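Local coordinates for protein sortase (Streptomyces avermitilis, PDB 5GO5) that probably works as a calcium-independent housekeeping transpeptidase that attaches surface proteins to the cell wall, as sortases do, at residues A[157-167]-A[178-186]; A[111-120]-A[130-138]. All coordinates share one frame; numbering follows the deposited sequence.

Contact 1 (157-167 with 178-186) is mostly buried, whereas contact 2 (111-120 with 130-138) is only partly buried, with the loop and turn between Phe-111 and Val-120 exposed to solvent. Both are antiparallel hairpin contacts in one sheet, and they share a border, because strand 178-190 pairs with strand 127-140. Contact 1 is a regular five-bridge ladder with threonine, aliphatic and aromatic side chains; contact 2 has just two bridges and relies on a turn, an imidazole and a proline for the rest. Asp-134 of contact 2 ties them together: its OD2 is hydrogen-bonded to Tyr-157 OH and His-184 ND1, both from contact 1.

Contact 1: residues A[157-167]-A[178-186]; sequences YEREGRYLTLT and RLIVWAHLD. With SO4 (sulfate ion), chain D.
Thr-165 and Ile-180 meet methyl to methyl, CG2 to CG2 at 3.5 Å, closer than usual van der Waals contact. Ile-180 CG2 also lies over one face of the Trp-182 indole, toward its rim, and Thr-165 OG1 comes within 3.2 Å of Trp-182 CD1. The polar ends here are tied elsewhere: Thr-165 OG1 to Asn-94, Trp-182 NE1 to Val-147 O. Tyr-157, one ring face against Tyr-163, sets CE2 3.9 Å from Trp-182 CB. On the other face of the sheet, Leu-166 and Val-181 run side by side, Leu-166 CB 3.8 Å from Val-181 CG2.

The Arg-162 end is looser, toward solvent. Its CD lies 3.8 Å from Leu-185 CD2 before the chain turns outward; NH1 holds Gly-90 O, and NH2 gives a bent bond (132°) to a sulfate, probably from the crystallisation liquor, that Lys-92 also grips. At the closer far end one water donates to Thr-167 OG1 (2.8 Å) and accepts from Arg-178 NH1, while Arg-178 NE holds Glu-170 O. A close-packed centre with its few polar atoms satisfied is consistent with a rigid strand pair near the predicted active site: the Arg-178 side chain is about 8 Å from that of His-100.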
loop_
_atom_site.group_PDB
_atom_site.type_symbol
_atom_site.label_atom_id
_atom_site.label_comp_id
_atom_site.label_asym_id
_atom_site.label_seq_id
_atom_site.Cartn_x
_atom_site.Cartn_y
_atom_site.Cartn_z
ATOM N N TYR A 157 -1.762 6.973 14.567
ATOM C CA TYR A 157 -3.157 6.758 14.733
ATOM C C TYR A 157 -3.360 6.280 16.181
ATOM O O TYR A 157 -2.520 5.568 16.748
ATOM C CB TYR A 157 -3.707 5.673 13.798
ATOM C CG TYR A 157 -3.505 5.990 12.305
ATOM C CD1 TYR A 157 -3.899 7.215 11.770
ATOM C CD2 TYR A 157 -2.955 5.057 11.444
ATOM C CE1 TYR A 157 -3.696 7.496 10.424
ATOM C CE2 TYR A 157 -2.785 5.326 10.098
ATOM C CZ TYR A 157 -3.147 6.540 9.606
ATOM O OH TYR A 157 -2.976 6.803 8.246
ATOM N N GLU A 158 -4.472 6.687 16.720
ATOM C CA GLU A 158 -4.767 6.444 18.139
ATOM C C GLU A 158 -6.080 5.741 18.319
ATOM O O GLU A 158 -6.689 5.817 19.386
ATOM C CB GLU A 158 -4.820 7.799 18.824
ATOM C CG GLU A 158 -3.449 8.413 19.077
ATOM C CD GLU A 158 -2.684 7.752 20.232
ATOM O OE1 GLU A 158 -3.087 7.931 21.419
ATOM O OE2 GLU A 158 -1.680 7.061 19.963
ATOM N N ARG A 159 -6.547 5.079 17.272
ATOM C CA ARG A 159 -7.841 4.415 17.245
ATOM C C ARG A 159 -7.893 3.533 16.022
ATOM O O ARG A 159 -7.078 3.727 15.116
ATOM C CB ARG A 159 -8.989 5.428 17.172
ATOM C CG ARG A 159 -8.945 6.313 15.918
ATOM C CD ARG A 159 -9.997 7.404 15.998
ATOM N NE ARG A 159 -9.597 8.331 17.063
ATOM C CZ ARG A 159 -10.310 8.668 18.139
ATOM N NH1 ARG A 159 -11.551 8.214 18.355
ATOM N NH2 ARG A 159 -9.773 9.516 19.001
ATOM N N GLU A 160 -8.841 2.599 16.022
ATOM C CA GLU A 160 -9.149 1.747 14.864
ATOM C C GLU A 160 -9.581 2.623 13.710
ATOM O O GLU A 160 -10.282 3.620 13.899
ATOM C CB GLU A 160 -10.280 0.780 15.197
ATOM C CG GLU A 160 -10.837 0.045 13.972
ATOM C CD GLU A 160 -11.804 -1.097 14.264
ATOM O OE1 GLU A 160 -11.410 -2.255 14.121
ATOM O OE2 GLU A 160 -12.970 -0.830 14.572
ATOM N N GLY A 161 -9.149 2.271 12.489
ATOM C CA GLY A 161 -9.662 2.889 11.297
ATOM C C GLY A 161 -9.503 1.946 10.143
ATOM O O GLY A 161 -9.309 0.762 10.379
ATOM N N ARG A 162 -9.599 2.465 8.925
ATOM C CA ARG A 162 -9.383 1.701 7.709
ATOM C C ARG A 162 -8.068 2.205 7.130
ATOM O O ARG A 162 -8.023 3.208 6.374
ATOM C CB ARG A 162 -10.546 1.856 6.722
ATOM C CG ARG A 162 -11.887 1.402 7.301
ATOM C CD ARG A 162 -13.038 1.861 6.407
ATOM N NE ARG A 162 -14.325 1.482 7.036
ATOM C CZ ARG A 162 -14.893 0.294 6.923
ATOM N NH1 ARG A 162 -14.387 -0.667 6.160
ATOM N NH2 ARG A 162 -16.058 0.071 7.521
ATOM N N TYR A 163 -6.987 1.535 7.541
ATOM C CA TYR A 163 -5.665 2.009 7.199
ATOM C C TYR A 163 -5.022 1.185 6.094
ATOM O O TYR A 163 -5.430 0.051 5.787
ATOM C CB TYR A 163 -4.743 2.052 8.426
ATOM C CG TYR A 163 -5.335 2.807 9.583
ATOM C CD1 TYR A 163 -5.863 4.105 9.412
ATOM C CD2 TYR A 163 -5.351 2.282 10.851
ATOM C CE1 TYR A 163 -6.424 4.802 10.462
ATOM C CE2 TYR A 163 -5.895 3.004 11.911
ATOM C CZ TYR A 163 -6.421 4.256 11.721
ATOM O OH TYR A 163 -7.011 4.987 12.756
ATOM N N LEU A 164 -3.987 1.777 5.518
ATOM C CA LEU A 164 -3.115 1.140 4.542
ATOM C C LEU A 164 -1.679 1.467 4.930
ATOM O O LEU A 164 -1.369 2.599 5.360
ATOM C CB LEU A 164 -3.444 1.628 3.114
ATOM C CG LEU A 164 -2.473 1.306 1.994
ATOM C CD1 LEU A 164 -3.236 1.209 0.660
ATOM C CD2 LEU A 164 -1.361 2.298 1.892
ATOM N N THR A 165 -0.793 0.486 4.759
ATOM C CA THR A 165 0.617 0.651 4.985
ATOM C C THR A 165 1.346 0.178 3.745
ATOM O O THR A 165 1.012 -0.859 3.199
ATOM C CB THR A 165 1.087 -0.153 6.181
ATOM O OG1 THR A 165 0.278 0.194 7.296
ATOM C CG2 THR A 165 2.553 0.129 6.535
ATOM N N LEU A 166 2.342 0.962 3.317
ATOM C CA LEU A 166 3.322 0.508 2.327
ATOM C C LEU A 166 4.665 0.436 2.994
ATOM O O LEU A 166 5.042 1.352 3.725
ATOM C CB LEU A 166 3.436 1.484 1.143
ATOM C CG LEU A 166 2.155 1.901 0.437
ATOM C CD1 LEU A 166 2.470 2.858 -0.719
ATOM C CD2 LEU A 166 1.343 0.702 -0.047
ATOM N N THR A 167 5.376 -0.628 2.701
ATOM C CA THR A 167 6.776 -0.816 3.128
ATOM C C THR A 167 7.659 -1.223 1.983
ATOM O O THR A 167 7.237 -1.941 1.095
ATOM C CB THR A 167 6.906 -1.856 4.248
ATOM O OG1 THR A 167 8.272 -1.862 4.738
ATOM C CG2 THR A 167 6.552 -3.238 3.832
ATOM N N ARG A 178 14.361 0.177 6.012
ATOM C CA ARG A 178 13.145 0.243 5.181
ATOM C C ARG A 178 12.484 1.577 5.378
ATOM O O ARG A 178 12.681 2.227 6.383
ATOM C CB ARG A 178 12.170 -0.847 5.607
ATOM C CG ARG A 178 12.720 -2.223 5.419
ATOM C CD ARG A 178 11.725 -3.252 5.870
ATOM N NE ARG A 178 12.188 -4.584 5.467
ATOM C CZ ARG A 178 11.516 -5.698 5.681
ATOM N NH1 ARG A 178 10.312 -5.656 6.243
ATOM N NH2 ARG A 178 12.040 -6.865 5.309
ATOM N N LEU A 179 11.633 1.951 4.424
ATOM C CA LEU A 179 10.796 3.064 4.532
ATOM C C LEU A 179 9.330 2.634 4.556
ATOM O O LEU A 179 8.954 1.683 3.851
ATOM C CB LEU A 179 10.983 3.994 3.359
ATOM C CG LEU A 179 12.364 4.671 3.265
ATOM C CD1 LEU A 179 12.390 5.514 2.006
ATOM C CD2 LEU A 179 12.596 5.534 4.473
ATOM N N ILE A 180 8.553 3.349 5.355
ATOM C CA ILE A 180 7.145 3.017 5.607
ATOM C C ILE A 180 6.329 4.273 5.397
ATOM O O ILE A 180 6.716 5.386 5.820
ATOM C CB ILE A 180 6.861 2.554 7.066
ATOM C CG1 ILE A 180 7.942 1.620 7.652
ATOM C CG2 ILE A 180 5.440 1.979 7.222
ATOM C CD1 ILE A 180 7.971 0.265 7.018
ATOM N N VAL A 181 5.144 4.122 4.797
ATOM C CA VAL A 181 4.101 5.156 4.926
ATOM C C VAL A 181 2.796 4.527 5.428
ATOM O O VAL A 181 2.512 3.355 5.155
ATOM C CB VAL A 181 3.796 5.934 3.622
ATOM C CG1 VAL A 181 4.986 6.768 3.207
ATOM C CG2 VAL A 181 3.375 5.007 2.513
ATOM N N TRP A 182 2.022 5.330 6.150
ATOM C CA TRP A 182 0.718 4.965 6.606
ATOM C C TRP A 182 -0.322 5.917 6.070
ATOM O O TRP A 182 -0.118 7.127 6.072
ATOM C CB TRP A 182 0.623 4.954 8.142
ATOM C CG TRP A 182 1.484 3.952 8.822
ATOM C CD1 TRP A 182 1.195 2.657 9.057
ATOM C CD2 TRP A 182 2.803 4.181 9.355
ATOM N NE1 TRP A 182 2.253 2.042 9.737
ATOM C CE2 TRP A 182 3.225 2.974 9.958
ATOM C CE3 TRP A 182 3.649 5.308 9.426
ATOM C CZ2 TRP A 182 4.471 2.845 10.574
ATOM C CZ3 TRP A 182 4.912 5.168 10.036
ATOM C CH2 TRP A 182 5.287 3.956 10.613
ATOM N N ALA A 183 -1.472 5.366 5.708
ATOM C CA ALA A 183 -2.556 6.096 5.099
ATOM C C ALA A 183 -3.906 5.663 5.673
ATOM O O ALA A 183 -4.050 4.539 6.171
ATOM C CB ALA A 183 -2.524 5.857 3.601
ATOM N N HIS A 184 -4.928 6.490 5.492
ATOM C CA HIS A 184 -6.284 6.122 5.851
ATOM C C HIS A 184 -7.227 6.223 4.631
ATOM O O HIS A 184 -6.962 6.959 3.674
ATOM C CB HIS A 184 -6.842 6.996 6.976
ATOM C CG HIS A 184 -7.208 8.368 6.518
ATOM N ND1 HIS A 184 -6.293 9.395 6.426
ATOM C CD2 HIS A 184 -8.372 8.858 6.039
ATOM C CE1 HIS A 184 -6.887 10.468 5.923
ATOM N NE2 HIS A 184 -8.148 10.169 5.693
ATOM N N LEU A 185 -8.300 5.452 4.675
ATOM C CA LEU A 185 -9.255 5.408 3.574
ATOM C C LEU A 185 -10.059 6.705 3.562
ATOM O O LEU A 185 -10.740 7.033 4.543
ATOM C CB LEU A 185 -10.169 4.206 3.689
ATOM C CG LEU A 185 -11.138 4.012 2.511
ATOM C CD1 LEU A 185 -10.384 3.785 1.199
ATOM C CD2 LEU A 185 -12.150 2.919 2.834
ATOM N N ASP A 186 -9.958 7.457 2.470
ATOM C CA ASP A 186 -10.692 8.719 2.323
ATOM C C ASP A 186 -12.001 8.561 1.617
ATOM O O ASP A 186 -12.996 9.183 2.009
ATOM C CB ASP A 186 -9.824 9.727 1.582
ATOM C CG ASP A 186 -10.528 11.095 1.386
ATOM O OD1 ASP A 186 -10.719 11.796 2.358
ATOM O OD2 ASP A 186 -10.948 11.375 0.266
HETATM S S SO4 D . -18.585 1.921 9.744
HETATM O O1 SO4 D . -17.394 2.759 10.086
HETATM O O2 SO4 D . -19.744 2.843 9.591
HETATM O O3 SO4 D . -18.770 0.915 10.817
HETATM O O4 SO4 D . -18.451 1.209 8.463
HETATM O O HOH W 1 8.634 -3.364 7.051
#

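Contact 2: residues A[111-120]-A[130-138]; sequences FPKLRHGDEV and TYVIDTGPY
Ile-133 turns CG1 anti to its own carbonyl carbon (chi1 -67°) and keeps the chain extended beyond it, which carries CD1 in among Leu-114, Asp-118 and Val-120. CD1 lies 4.1 Å from Leu-114 CB, the two side chains crossing at about a right angle, and Val-120 CG2 meets the same methyl obliquely. His-116 has a similar first torsion (-60°), and this lays its imidazole against the other chain: Asp-134 O stands 3.3 Å above the centre of one ring face, while Gly-136 O comes to the ring's edge, 3.2 Å from CD2. A water in the ring plane, 2.7 Å from His-116 NE2, accepts from Gly-136 N and so links the ring to the backbone across the contact.

Between these groups the backbone closes up. Gly-117 N gives a nearly straight bond to Ile-133 O, Ile-133 N returns one to Asp-118 O at 2.9 Å, and Val-120 and Tyr-131 bond to each other both ways. An alanine in place of Ile-133 is likely to open a gap among Leu-114, Asp-118 and Val-120.

Asp-118 steadies the turn: its OD2 takes Arg-115 N from above the carboxylate plane and also forms a salt bridge with Arg-58. Farther along, Pro-137, after a cis peptide bond, sets CD 3.1 Å from Leu-114 O and its ring beside the 3-10 segment 111-113.

A type II turn from Arg-115 to Asp-118, with Gly-117 in its left-handed position (phi 92°), thus leads into the antiparallel hairpin of strands 119-123 and 127-140. Asp-134 and Thr-135 form a classic beta bulge opposite Trp-182, where the long strand bends within the sortase beta-barrel.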
loop_
_atom_site.group_PDB
_atom_site.type_symbol
_atom_site.label_atom_id
_atom_site.label_comp_id
_atom_site.label_asym_id
_atom_site.label_seq_id
_atom_site.Cartn_x
_atom_site.Cartn_y
_atom_site.Cartn_z
ATOM N N PHE A 111 9.964 5.879 -3.630
ATOM C CA PHE A 111 9.278 5.919 -2.324
ATOM C C PHE A 111 9.607 7.163 -1.516
ATOM O O PHE A 111 8.738 7.753 -0.907
ATOM C CB PHE A 111 9.637 4.653 -1.559
ATOM C CG PHE A 111 8.648 4.261 -0.503
ATOM C CD1 PHE A 111 8.688 4.800 0.771
ATOM C CD2 PHE A 111 7.664 3.315 -0.795
ATOM C CE1 PHE A 111 7.805 4.361 1.766
ATOM C CE2 PHE A 111 6.764 2.901 0.198
ATOM C CZ PHE A 111 6.863 3.387 1.480
ATOM N N PRO A 112 10.879 7.612 -1.532
ATOM C CA PRO A 112 11.167 8.808 -0.756
ATOM C C PRO A 112 10.425 10.086 -1.165
ATOM O O PRO A 112 10.327 11.016 -0.347
ATOM C CB PRO A 112 12.687 8.971 -0.944
ATOM C CG PRO A 112 13.190 7.625 -1.193
ATOM C CD PRO A 112 12.121 7.006 -2.062
ATOM N N LYS A 113 9.869 10.128 -2.372
ATOM C CA LYS A 113 9.073 11.245 -2.850
ATOM C C LYS A 113 7.660 11.317 -2.308
ATOM O O LYS A 113 6.959 12.341 -2.480
ATOM C CB LYS A 113 8.980 11.222 -4.356
ATOM C CG LYS A 113 10.301 11.441 -5.071
ATOM C CD LYS A 113 10.130 11.311 -6.573
ATOM C CE LYS A 113 9.036 12.210 -7.155
ATOM N N LEU A 114 7.200 10.226 -1.666
ATOM C CA LEU A 114 5.873 10.255 -1.084
ATOM C C LEU A 114 5.763 11.288 0.045
ATOM O O LEU A 114 6.717 11.486 0.795
ATOM C CB LEU A 114 5.474 8.859 -0.554
ATOM C CG LEU A 114 5.389 7.754 -1.590
ATOM C CD1 LEU A 114 5.288 6.392 -0.931
ATOM C CD2 LEU A 114 4.241 8.043 -2.554
ATOM N N ARG A 115 4.622 11.948 0.125
ATOM C CA ARG A 115 4.405 13.029 1.067
ATOM C C ARG A 115 3.065 12.862 1.735
ATOM O O ARG A 115 2.110 12.280 1.182
ATOM C CB ARG A 115 4.383 14.378 0.357
ATOM C CG ARG A 115 5.553 14.705 -0.544
ATOM C CD ARG A 115 5.195 15.929 -1.341
ATOM N NE ARG A 115 6.233 16.307 -2.295
ATOM C CZ ARG A 115 6.220 17.427 -3.023
ATOM N NH1 ARG A 115 5.201 18.304 -2.943
ATOM N NH2 ARG A 115 7.235 17.674 -3.849
ATOM N N HIS A 116 2.930 13.474 2.913
ATOM C CA HIS A 116 1.599 13.592 3.511
ATOM C C HIS A 116 0.598 14.178 2.524
ATOM O O HIS A 116 0.889 15.180 1.829
ATOM C CB HIS A 116 1.629 14.480 4.766
ATOM C CG HIS A 116 2.537 13.973 5.850
ATOM N ND1 HIS A 116 2.658 14.614 7.068
ATOM C CD2 HIS A 116 3.364 12.890 5.914
ATOM C CE1 HIS A 116 3.541 13.976 7.820
ATOM N NE2 HIS A 116 3.994 12.938 7.139
ATOM N N GLY A 117 -0.578 13.567 2.450
ATOM C CA GLY A 117 -1.650 14.009 1.592
ATOM C C GLY A 117 -1.646 13.349 0.232
ATOM O O GLY A 117 -2.641 13.446 -0.454
ATOM N N ASP A 118 -0.550 12.684 -0.130
ATOM C CA ASP A 118 -0.494 11.911 -1.377
ATOM C C ASP A 118 -1.479 10.738 -1.317
ATOM O O ASP A 118 -1.625 10.102 -0.283
ATOM C CB ASP A 118 0.887 11.425 -1.658
ATOM C CG ASP A 118 1.806 12.504 -2.216
ATOM O OD1 ASP A 118 1.342 13.610 -2.592
ATOM O OD2 ASP A 118 2.992 12.222 -2.299
ATOM N N GLU A 119 -2.131 10.478 -2.447
ATOM C CA GLU A 119 -3.134 9.456 -2.577
ATOM C C GLU A 119 -2.514 8.144 -3.044
ATOM O O GLU A 119 -1.580 8.113 -3.878
ATOM C CB GLU A 119 -4.207 9.888 -3.561
ATOM C CG GLU A 119 -4.959 11.140 -3.119
ATOM C CD GLU A 119 -5.229 12.092 -4.297
ATOM O OE1 GLU A 119 -4.415 12.189 -5.262
ATOM O OE2 GLU A 119 -6.288 12.725 -4.290
ATOM N N VAL A 120 -3.067 7.063 -2.515
ATOM C CA VAL A 120 -2.777 5.690 -2.922
ATOM C C VAL A 120 -4.107 5.065 -3.274
ATOM O O VAL A 120 -4.988 4.996 -2.439
ATOM C CB VAL A 120 -2.073 4.903 -1.779
ATOM C CG1 VAL A 120 -1.835 3.472 -2.183
ATOM C CG2 VAL A 120 -0.776 5.597 -1.340
ATOM N N THR A 130 -9.685 5.127 -2.399
ATOM C CA THR A 130 -8.678 6.154 -2.306
ATOM C C THR A 130 -8.228 6.293 -0.876
ATOM O O THR A 130 -9.026 6.711 -0.034
ATOM C CB THR A 130 -9.196 7.528 -2.785
ATOM O OG1 THR A 130 -9.590 7.412 -4.157
ATOM C CG2 THR A 130 -8.142 8.570 -2.691
ATOM N N TYR A 131 -6.956 5.962 -0.628
ATOM C CA TYR A 131 -6.320 6.197 0.641
ATOM C C TYR A 131 -5.476 7.460 0.590
ATOM O O TYR A 131 -4.953 7.822 -0.473
ATOM C CB TYR A 131 -5.445 5.011 1.026
ATOM C CG TYR A 131 -6.160 3.740 1.383
ATOM C CD1 TYR A 131 -6.573 2.829 0.409
ATOM C CD2 TYR A 131 -6.436 3.406 2.732
ATOM C CE1 TYR A 131 -7.201 1.623 0.748
ATOM C CE2 TYR A 131 -7.053 2.204 3.065
ATOM C CZ TYR A 131 -7.443 1.319 2.083
ATOM O OH TYR A 131 -8.035 0.132 2.496
ATOM N N VAL A 132 -5.302 8.110 1.728
ATOM C CA VAL A 132 -4.476 9.325 1.811
ATOM C C VAL A 132 -3.389 9.160 2.854
ATOM O O VAL A 132 -3.677 8.800 3.977
ATOM C CB VAL A 132 -5.343 10.532 2.141
ATOM C CG1 VAL A 132 -4.456 11.777 2.364
ATOM C CG2 VAL A 132 -6.296 10.773 0.991
ATOM N N ILE A 133 -2.158 9.422 2.467
ATOM C CA ILE A 133 -0.999 9.275 3.350
ATOM C C ILE A 133 -1.013 10.271 4.497
ATOM O O ILE A 133 -1.169 11.490 4.278
ATOM C CB ILE A 133 0.322 9.364 2.568
ATOM C CG1 ILE A 133 0.445 8.158 1.636
ATOM C CG2 ILE A 133 1.505 9.439 3.521
ATOM C CD1 ILE A 133 1.652 8.155 0.729
ATOM N N ASP A 134 -0.886 9.762 5.719
ATOM C CA ASP A 134 -0.824 10.649 6.905
ATOM C C ASP A 134 0.554 10.759 7.511
ATOM O O ASP A 134 0.899 11.803 8.112
ATOM C CB ASP A 134 -1.757 10.152 7.961
ATOM C CG ASP A 134 -3.189 10.221 7.549
ATOM O OD1 ASP A 134 -3.682 11.319 7.236
ATOM O OD2 ASP A 134 -3.839 9.162 7.475
ATOM N N THR A 135 1.327 9.687 7.447
ATOM C CA THR A 135 2.614 9.593 8.144
ATOM C C THR A 135 3.652 8.927 7.269
ATOM O O THR A 135 3.354 7.974 6.566
ATOM C CB THR A 135 2.421 8.826 9.456
ATOM O OG1 THR A 135 1.378 9.457 10.173
ATOM C CG2 THR A 135 3.697 8.816 10.300
ATOM N N GLY A 136 4.876 9.465 7.311
ATOM C CA GLY A 136 6.021 8.924 6.613
ATOM C C GLY A 136 6.375 9.789 5.410
ATOM O O GLY A 136 5.705 10.828 5.175
ATOM N N PRO A 137 7.371 9.379 4.623
ATOM C CA PRO A 137 8.098 8.134 4.800
ATOM C C PRO A 137 8.938 8.086 6.062
ATOM O O PRO A 137 9.643 9.068 6.392
ATOM C CB PRO A 137 8.991 8.052 3.571
ATOM C CG PRO A 137 8.327 8.871 2.576
ATOM C CD PRO A 137 7.699 9.992 3.336
ATOM N N TYR A 138 8.863 6.950 6.742
ATOM C CA TYR A 138 9.467 6.729 8.042
ATOM C C TYR A 138 10.518 5.659 7.884
ATOM O O TYR A 138 10.240 4.572 7.385
ATOM C CB TYR A 138 8.395 6.357 9.067
ATOM C CG TYR A 138 8.964 5.868 10.386
ATOM C CD1 TYR A 138 9.560 6.751 11.295
ATOM C CD2 TYR A 138 8.946 4.517 10.714
ATOM C CE1 TYR A 138 10.110 6.286 12.496
ATOM C CE2 TYR A 138 9.484 4.059 11.923
ATOM C CZ TYR A 138 10.078 4.948 12.789
ATOM O OH TYR A 138 10.603 4.440 13.979
HETATM O O HOH W 2 5.775 11.821 8.900
#